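Local coordinates for protein alpha-L-rhamnosidase (Klebsiella oxytoca, PDB 4XHC) that probably hydrolyses terminal alpha-L-rhamnose residues from rhamnosides, as a two-domain family 78 glycosidase that binds rhamnose in its pocket, at residues Tyr103-Ala114 / Arg188-Val199. Sequence-based numbering, arbitrary orientation.
Sequences YVGYLHFLCQSA and RLQFTQIEVNAV
Phe-109 and Phe-191 meet in an offset edge-to-face pair. The edge of Phe-191 is turned toward the face of Phe-109, with the ring planes at 64°, and its CE2 comes closest to Phe-109 CD1, 3.9 Å. Cys-111 CB lies over one face of the Phe-191 ring, 3.9 Å from Phe-191 CD2, and SG sits obliquely to it. Ile-194 CG1 packs against Phe-109 CB. These side chains share one face of the sheet with Leu-107, Leu-189 and Val-196, and Leu-107 and Leu-189 reach strand 122-129 of the second sheet. Strands 106-114 and 188-199 are antiparallel neighbours in the beta-sheet N-terminal domain, between strands 51-55 and 163-166. A beta bulge at Thr-192 shifts the register, so Leu-110 O accepts from Thr-192 N while Leu-110 N donates to Gln-193 O. On the other face, Glu-195 CG sits between its backbone N and carbonyl carbon (chi1 66°), and the extended chain brings the carboxylate alongside His-108. His-108 ND1 donates to Glu-195 OE2 at 3.2 Å, from above the carboxylate plane. The bond is bent, 140° at the hydrogen. His-108 NE2 is hydrogen-bonded to Glu-164 OE2, so two carboxylates could favour protonated imidazole. Before the corner at Gly-105, Tyr-103 lays one ring face against Val-196 CG1.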
ATOM      1  N   TYR A 103      -0.259 -19.596  10.108  1.00 55.78           N
ATOM      2  CA  TYR A 103      -1.217 -18.730  10.789  1.00 54.87           C
ATOM      3  C   TYR A 103      -2.136 -17.991   9.812  1.00 53.74           C
ATOM      4  O   TYR A 103      -1.769 -17.708   8.673  1.00 52.42           O
ATOM      5  CB  TYR A 103      -0.488 -17.715  11.675  1.00 53.90           C
ATOM      6  CG  TYR A 103       0.271 -18.329  12.830  1.00 54.65           C
ATOM      7  CD1 TYR A 103      -0.378 -18.695  14.003  1.00 55.03           C
ATOM      8  CD2 TYR A 103       1.643 -18.527  12.756  1.00 55.57           C
ATOM      9  CE1 TYR A 103       0.324 -19.245  15.067  1.00 56.94           C
ATOM     10  CE2 TYR A 103       2.352 -19.077  13.813  1.00 56.34           C
ATOM     11  CZ  TYR A 103       1.691 -19.435  14.966  1.00 57.02           C
ATOM     12  OH  TYR A 103       2.409 -19.981  16.006  1.00 58.22           O
ATOM     13  N   VAL A 104      -3.340 -17.697  10.287  1.00 52.87           N
ATOM     14  CA  VAL A 104      -4.301 -16.890   9.565  1.00 50.87           C
ATOM     15  C   VAL A 104      -4.642 -15.742  10.473  1.00 51.02           C
ATOM     16  O   VAL A 104      -5.132 -15.970  11.575  1.00 54.01           O
ATOM     17  CB  VAL A 104      -5.595 -17.666   9.312  1.00 51.67           C
ATOM     18  CG1 VAL A 104      -6.574 -16.816   8.519  1.00 51.38           C
ATOM     19  CG2 VAL A 104      -5.288 -18.976   8.609  1.00 52.75           C
ATOM     20  N   GLY A 105      -4.407 -14.513  10.039  1.00 49.30           N
ATOM     21  CA  GLY A 105      -4.704 -13.394  10.912  1.00 50.04           C
ATOM     22  C   GLY A 105      -4.131 -12.050  10.523  1.00 49.89           C
ATOM     23  O   GLY A 105      -3.838 -11.789   9.362  1.00 49.57           O
ATOM     24  N   TYR A 106      -3.963 -11.198  11.527  1.00 50.40           N
ATOM     25  CA  TYR A 106      -3.647  -9.803  11.307  1.00 49.28           C
ATOM     26  C   TYR A 106      -2.281  -9.478  11.884  1.00 49.41           C
ATOM     27  O   TYR A 106      -1.973  -9.880  13.005  1.00 49.66           O
ATOM     28  CB  TYR A 106      -4.751  -8.957  11.937  1.00 50.01           C
ATOM     29  CG  TYR A 106      -6.106  -9.276  11.336  1.00 50.27           C
ATOM     30  CD1 TYR A 106      -6.931 -10.263  11.889  1.00 49.97           C
ATOM     31  CD2 TYR A 106      -6.546  -8.624  10.179  1.00 50.21           C
ATOM     32  CE1 TYR A 106      -8.161 -10.575  11.324  1.00 49.61           C
ATOM     33  CE2 TYR A 106      -7.780  -8.923   9.613  1.00 49.96           C
ATOM     34  CZ  TYR A 106      -8.581  -9.896  10.187  1.00 49.70           C
ATOM     35  OH  TYR A 106      -9.791 -10.185   9.613  1.00 48.65           O
ATOM     36  N   LEU A 107      -1.464  -8.770  11.107  1.00 49.78           N
ATOM     37  CA  LEU A 107      -0.103  -8.390  11.521  1.00 52.14           C
ATOM     38  C   LEU A 107      -0.059  -7.095  12.364  1.00 54.50           C
ATOM     39  O   LEU A 107      -0.714  -6.104  12.034  1.00 55.04           O
ATOM     40  CB  LEU A 107       0.783  -8.227  10.289  1.00 50.71           C
ATOM     41  CG  LEU A 107       2.289  -8.111  10.536  1.00 52.45           C
ATOM     42  CD1 LEU A 107       2.886  -9.424  11.013  1.00 53.26           C
ATOM     43  CD2 LEU A 107       3.003  -7.655   9.271  1.00 53.43           C
ATOM     44  N   HIS A 108       0.715  -7.128  13.451  1.00 56.34           N
ATOM     45  CA  HIS A 108       0.933  -5.974  14.331  1.00 57.61           C
ATOM     46  C   HIS A 108       2.431  -5.823  14.509  1.00 56.64           C
ATOM     47  O   HIS A 108       3.108  -6.813  14.750  1.00 58.87           O
ATOM     48  CB  HIS A 108       0.253  -6.217  15.693  1.00 61.01           C
ATOM     49  CG  HIS A 108       0.545  -5.174  16.737  1.00 63.37           C
ATOM     50  ND1 HIS A 108       1.054  -5.488  17.979  1.00 66.17           N
ATOM     51  CD2 HIS A 108       0.366  -3.832  16.740  1.00 64.34           C
ATOM     52  CE1 HIS A 108       1.191  -4.388  18.695  1.00 66.29           C
ATOM     53  NE2 HIS A 108       0.779  -3.368  17.967  1.00 65.84           N
ATOM     54  N   PHE A 109       2.961  -4.608  14.367  1.00 56.39           N
ATOM     55  CA  PHE A 109       4.367  -4.343  14.724  1.00 55.42           C
ATOM     56  C   PHE A 109       4.615  -2.903  15.168  1.00 54.61           C
ATOM     57  O   PHE A 109       3.843  -2.006  14.857  1.00 54.24           O
ATOM     58  CB  PHE A 109       5.319  -4.723  13.580  1.00 55.79           C
ATOM     59  CG  PHE A 109       5.161  -3.885  12.345  1.00 56.22           C
ATOM     60  CD1 PHE A 109       5.731  -2.623  12.268  1.00 57.69           C
ATOM     61  CD2 PHE A 109       4.452  -4.364  11.256  1.00 56.44           C
ATOM     62  CE1 PHE A 109       5.582  -1.844  11.135  1.00 58.89           C
ATOM     63  CE2 PHE A 109       4.298  -3.595  10.121  1.00 57.54           C
ATOM     64  CZ  PHE A 109       4.861  -2.332  10.057  1.00 59.04           C
ATOM     65  N   LEU A 110       5.686  -2.706  15.926  1.00 55.99           N
ATOM     66  CA  LEU A 110       6.129  -1.379  16.331  1.00 57.34           C
ATOM     67  C   LEU A 110       7.490  -1.138  15.725  1.00 56.79           C
ATOM     68  O   LEU A 110       8.306  -2.050  15.660  1.00 55.26           O
ATOM     69  CB  LEU A 110       6.263  -1.265  17.858  1.00 60.28           C
ATOM     70  CG  LEU A 110       5.081  -1.535  18.795  1.00 62.58           C
ATOM     71  CD1 LEU A 110       5.438  -1.035  20.192  1.00 64.99           C
ATOM     72  CD2 LEU A 110       3.800  -0.878  18.314  1.00 63.03           C
ATOM     73  N   CYS A 111       7.751   0.095  15.310  1.00 58.95           N
ATOM     74  CA  CYS A 111       9.084   0.464  14.858  1.00 62.11           C
ATOM     75  C   CYS A 111       9.384   1.934  15.128  1.00 60.76           C
ATOM     76  O   CYS A 111       8.474   2.731  15.324  1.00 58.67           O
ATOM     77  CB  CYS A 111       9.271   0.125  13.370  1.00 64.87           C
ATOM     78  SG  CYS A 111       8.239   1.057  12.217  1.00 67.28           S
ATOM     79  N   GLN A 112      10.674   2.267  15.120  1.00 60.43           N
ATOM     80  CA  GLN A 112      11.155   3.578  15.538  1.00 61.16           C
ATOM     81  C   GLN A 112      12.451   3.986  14.848  1.00 59.21           C
ATOM     82  O   GLN A 112      13.150   3.166  14.262  1.00 57.79           O
ATOM     83  CB  GLN A 112      11.382   3.580  17.052  1.00 64.02           C
ATOM     84  CG  GLN A 112      12.389   2.546  17.516  1.00 65.20           C
ATOM     85  CD  GLN A 112      12.495   2.476  19.019  1.00 67.81           C
ATOM     86  OE1 GLN A 112      11.493   2.408  19.719  1.00 69.51           O
ATOM     87  NE2 GLN A 112      13.718   2.487  19.525  1.00 70.09           N
ATOM     88  N   SER A 113      12.768   5.268  14.957  1.00 59.81           N
ATOM     89  CA  SER A 113      13.934   5.858  14.297  1.00 59.96           C
ATOM     90  C   SER A 113      15.216   5.598  15.082  1.00 59.79           C
ATOM     91  O   SER A 113      15.172   5.382  16.286  1.00 61.06           O
ATOM     92  CB  SER A 113      13.703   7.369  14.113  1.00 60.82           C
ATOM     93  OG  SER A 113      14.906   8.115  14.159  1.00 65.21           O
ATOM     94  N   ALA A 114      16.349   5.600  14.380  1.00 60.80           N
ATOM     95  CA  ALA A 114      17.690   5.680  15.003  1.00 61.64           C
ATOM     96  C   ALA A 114      18.597   6.619  14.184  1.00 61.37           C
ATOM     97  O   ALA A 114      18.504   6.662  12.951  1.00 59.79           O
ATOM     98  CB  ALA A 114      18.319   4.294  15.112  1.00 60.89           C
ATOM     99  N   ARG A 188      18.065   5.522  10.362  1.00 61.31           N
ATOM    100  CA  ARG A 188      17.837   4.095  10.183  1.00 61.38           C
ATOM    101  C   ARG A 188      16.574   3.662  10.910  1.00 60.41           C
ATOM    102  O   ARG A 188      16.123   4.322  11.841  1.00 62.07           O
ATOM    103  CB  ARG A 188      19.033   3.310  10.708  1.00 62.32           C
ATOM    104  CG  ARG A 188      20.294   3.521   9.889  1.00 63.72           C
ATOM    105  CD  ARG A 188      21.533   3.047  10.625  1.00 65.11           C
ATOM    106  NE  ARG A 188      21.697   3.708  11.922  1.00 67.07           N
ATOM    107  CZ  ARG A 188      22.137   4.959  12.106  1.00 68.33           C
ATOM    108  NH1 ARG A 188      22.461   5.734  11.076  1.00 69.34           N
ATOM    109  NH2 ARG A 188      22.246   5.446  13.335  1.00 67.86           N
ATOM    110  N   LEU A 189      16.021   2.540  10.480  1.00 59.59           N
ATOM    111  CA  LEU A 189      14.784   2.020  11.024  1.00 59.80           C
ATOM    112  C   LEU A 189      15.062   0.815  11.928  1.00 60.11           C
ATOM    113  O   LEU A 189      15.965   0.023  11.663  1.00 61.64           O
ATOM    114  CB  LEU A 189      13.857   1.626   9.879  1.00 59.54           C
ATOM    115  CG  LEU A 189      12.399   1.439  10.281  1.00 60.55           C
ATOM    116  CD1 LEU A 189      11.766   2.760  10.694  1.00 61.59           C
ATOM    117  CD2 LEU A 189      11.624   0.805   9.147  1.00 60.70           C
ATOM    118  N   GLN A 190      14.263   0.669  12.980  1.00 60.33           N
ATOM    119  CA  GLN A 190      14.505  -0.326  14.021  1.00 60.60           C
ATOM    120  C   GLN A 190      13.176  -0.878  14.526  1.00 59.46           C
ATOM    121  O   GLN A 190      12.385  -0.138  15.093  1.00 59.04           O
ATOM    122  CB  GLN A 190      15.278   0.345  15.157  1.00 62.51           C
ATOM    123  CG  GLN A 190      15.622  -0.529  16.347  1.00 64.36           C
ATOM    124  CD  GLN A 190      16.563   0.174  17.324  1.00 67.99           C
ATOM    125  OE1 GLN A 190      16.566   1.410  17.459  1.00 69.72           O
ATOM    126  NE2 GLN A 190      17.365  -0.614  18.018  1.00 69.36           N
ATOM    127  N   PHE A 191      12.933  -2.171  14.316  1.00 58.89           N
ATOM    128  CA  PHE A 191      11.702  -2.815  14.779  1.00 58.90           C
ATOM    129  C   PHE A 191      11.864  -3.252  16.223  1.00 61.45           C
ATOM    130  O   PHE A 191      12.917  -3.750  16.595  1.00 63.37           O
ATOM    131  CB  PHE A 191      11.387  -4.025  13.918  1.00 58.15           C
ATOM    132  CG  PHE A 191      11.022  -3.673  12.511  1.00 57.49           C
ATOM    133  CD1 PHE A 191      11.998  -3.464  11.561  1.00 57.83           C
ATOM    134  CD2 PHE A 191       9.697  -3.523  12.146  1.00 57.23           C
ATOM    135  CE1 PHE A 191      11.658  -3.121  10.268  1.00 57.19           C
ATOM    136  CE2 PHE A 191       9.348  -3.188  10.853  1.00 56.41           C
ATOM    137  CZ  PHE A 191      10.332  -2.986   9.913  1.00 56.69           C
ATOM    138  N   THR A 192      10.839  -3.046  17.046  1.00 63.05           N
ATOM    139  CA  THR A 192      10.911  -3.433  18.464  1.00 64.33           C
ATOM    140  C   THR A 192       9.929  -4.549  18.838  1.00 66.23           C
ATOM    141  O   THR A 192      10.067  -5.149  19.902  1.00 69.81           O
ATOM    142  CB  THR A 192      10.706  -2.228  19.421  1.00 64.71           C
ATOM    143  OG1 THR A 192       9.340  -1.792  19.391  1.00 63.84           O
ATOM    144  CG2 THR A 192      11.623  -1.063  19.046  1.00 64.66           C
ATOM    145  N   GLN A 193       8.940  -4.828  17.993  1.00 64.55           N
ATOM    146  CA  GLN A 193       7.998  -5.900  18.280  1.00 65.84           C
ATOM    147  C   GLN A 193       7.276  -6.306  17.024  1.00 63.76           C
ATOM    148  O   GLN A 193       6.903  -5.454  16.233  1.00 63.63           O
ATOM    149  CB  GLN A 193       6.977  -5.460  19.324  1.00 68.48           C
ATOM    150  CG  GLN A 193       5.751  -6.359  19.406  1.00 71.38           C
ATOM    151  CD  GLN A 193       4.866  -6.042  20.599  1.00 77.50           C
ATOM    152  OE1 GLN A 193       4.955  -4.957  21.204  1.00 80.28           O
ATOM    153  NE2 GLN A 193       3.993  -6.988  20.945  1.00 78.44           N
ATOM    154  N   ILE A 194       7.083  -7.604  16.845  1.00 62.12           N
ATOM    155  CA  ILE A 194       6.306  -8.114  15.730  1.00 62.21           C
ATOM    156  C   ILE A 194       5.475  -9.297  16.201  1.00 62.48           C
ATOM    157  O   ILE A 194       5.997 -10.200  16.843  1.00 64.52           O
ATOM    158  CB  ILE A 194       7.205  -8.581  14.573  1.00 62.74           C
ATOM    159  CG1 ILE A 194       8.168  -7.460  14.157  1.00 63.03           C
ATOM    160  CG2 ILE A 194       6.347  -9.036  13.392  1.00 62.25           C
ATOM    161  CD1 ILE A 194       8.997  -7.756  12.923  1.00 62.20           C
ATOM    162  N   GLU A 195       4.186  -9.291  15.880  1.00 60.90           N
ATOM    163  CA  GLU A 195       3.319 -10.411  16.223  1.00 60.62           C
ATOM    164  C   GLU A 195       2.191 -10.568  15.216  1.00 57.98           C
ATOM    165  O   GLU A 195       1.885  -9.644  14.466  1.00 56.35           O
ATOM    166  CB  GLU A 195       2.762 -10.261  17.647  1.00 62.67           C
ATOM    167  CG  GLU A 195       1.820  -9.082  17.856  1.00 64.79           C
ATOM    168  CD  GLU A 195       1.288  -8.984  19.288  1.00 67.66           C
ATOM    169  OE1 GLU A 195       1.806  -9.690  20.184  1.00 68.10           O
ATOM    170  OE2 GLU A 195       0.344  -8.194  19.519  1.00 68.76           O
ATOM    171  N   VAL A 196       1.602 -11.761  15.200  1.00 57.31           N
ATOM    172  CA  VAL A 196       0.395 -12.048  14.417  1.00 55.06           C
ATOM    173  C   VAL A 196      -0.767 -12.344  15.357  1.00 54.33           C
ATOM    174  O   VAL A 196      -0.615 -13.095  16.319  1.00 55.61           O
ATOM    175  CB  VAL A 196       0.602 -13.205  13.408  1.00 53.49           C
ATOM    176  CG1 VAL A 196       0.862 -14.534  14.098  1.00 54.05           C
ATOM    177  CG2 VAL A 196      -0.597 -13.323  12.488  1.00 53.25           C
ATOM    178  N   ASN A 197      -1.904 -11.707  15.094  1.00 53.98           N
ATOM    179  CA  ASN A 197      -3.149 -11.973  15.813  1.00 55.26           C
ATOM    180  C   ASN A 197      -3.967 -13.006  15.035  1.00 53.37           C
ATOM    181  O   ASN A 197      -4.634 -12.666  14.062  1.00 52.61           O
ATOM    182  CB  ASN A 197      -3.961 -10.680  15.987  1.00 56.13           C
ATOM    183  CG  ASN A 197      -3.395  -9.756  17.045  1.00 57.69           C
ATOM    184  OD1 ASN A 197      -2.665  -8.813  16.745  1.00 56.47           O
ATOM    185  ND2 ASN A 197      -3.743 -10.016  18.297  1.00 61.10           N
ATOM    186  N   ALA A 198      -3.901 -14.266  15.457  1.00 53.29           N
ATOM    187  CA  ALA A 198      -4.499 -15.375  14.698  1.00 52.42           C
ATOM    188  C   ALA A 198      -5.980 -15.566  15.018  1.00 53.70           C
ATOM    189  O   ALA A 198      -6.405 -15.420  16.167  1.00 55.27           O
ATOM    190  CB  ALA A 198      -3.743 -16.664  14.966  1.00 51.64           C
ATOM    191  N   VAL A 199      -6.756 -15.911  13.998  1.00 53.25           N
ATOM    192  CA  VAL A 199      -8.199 -16.058  14.144  1.00 54.74           C
ATOM    193  C   VAL A 199      -8.687 -17.413  13.663  1.00 54.24           C
ATOM    194  O   VAL A 199      -8.095 -18.017  12.770  1.00 52.78           O
ATOM    195  CB  VAL A 199      -8.988 -14.951  13.388  1.00 55.39           C
ATOM    196  CG1 VAL A 199      -8.771 -13.597  14.046  1.00 56.75           C
ATOM    197  CG2 VAL A 199      -8.625 -14.905  11.900  1.00 53.48           C
TER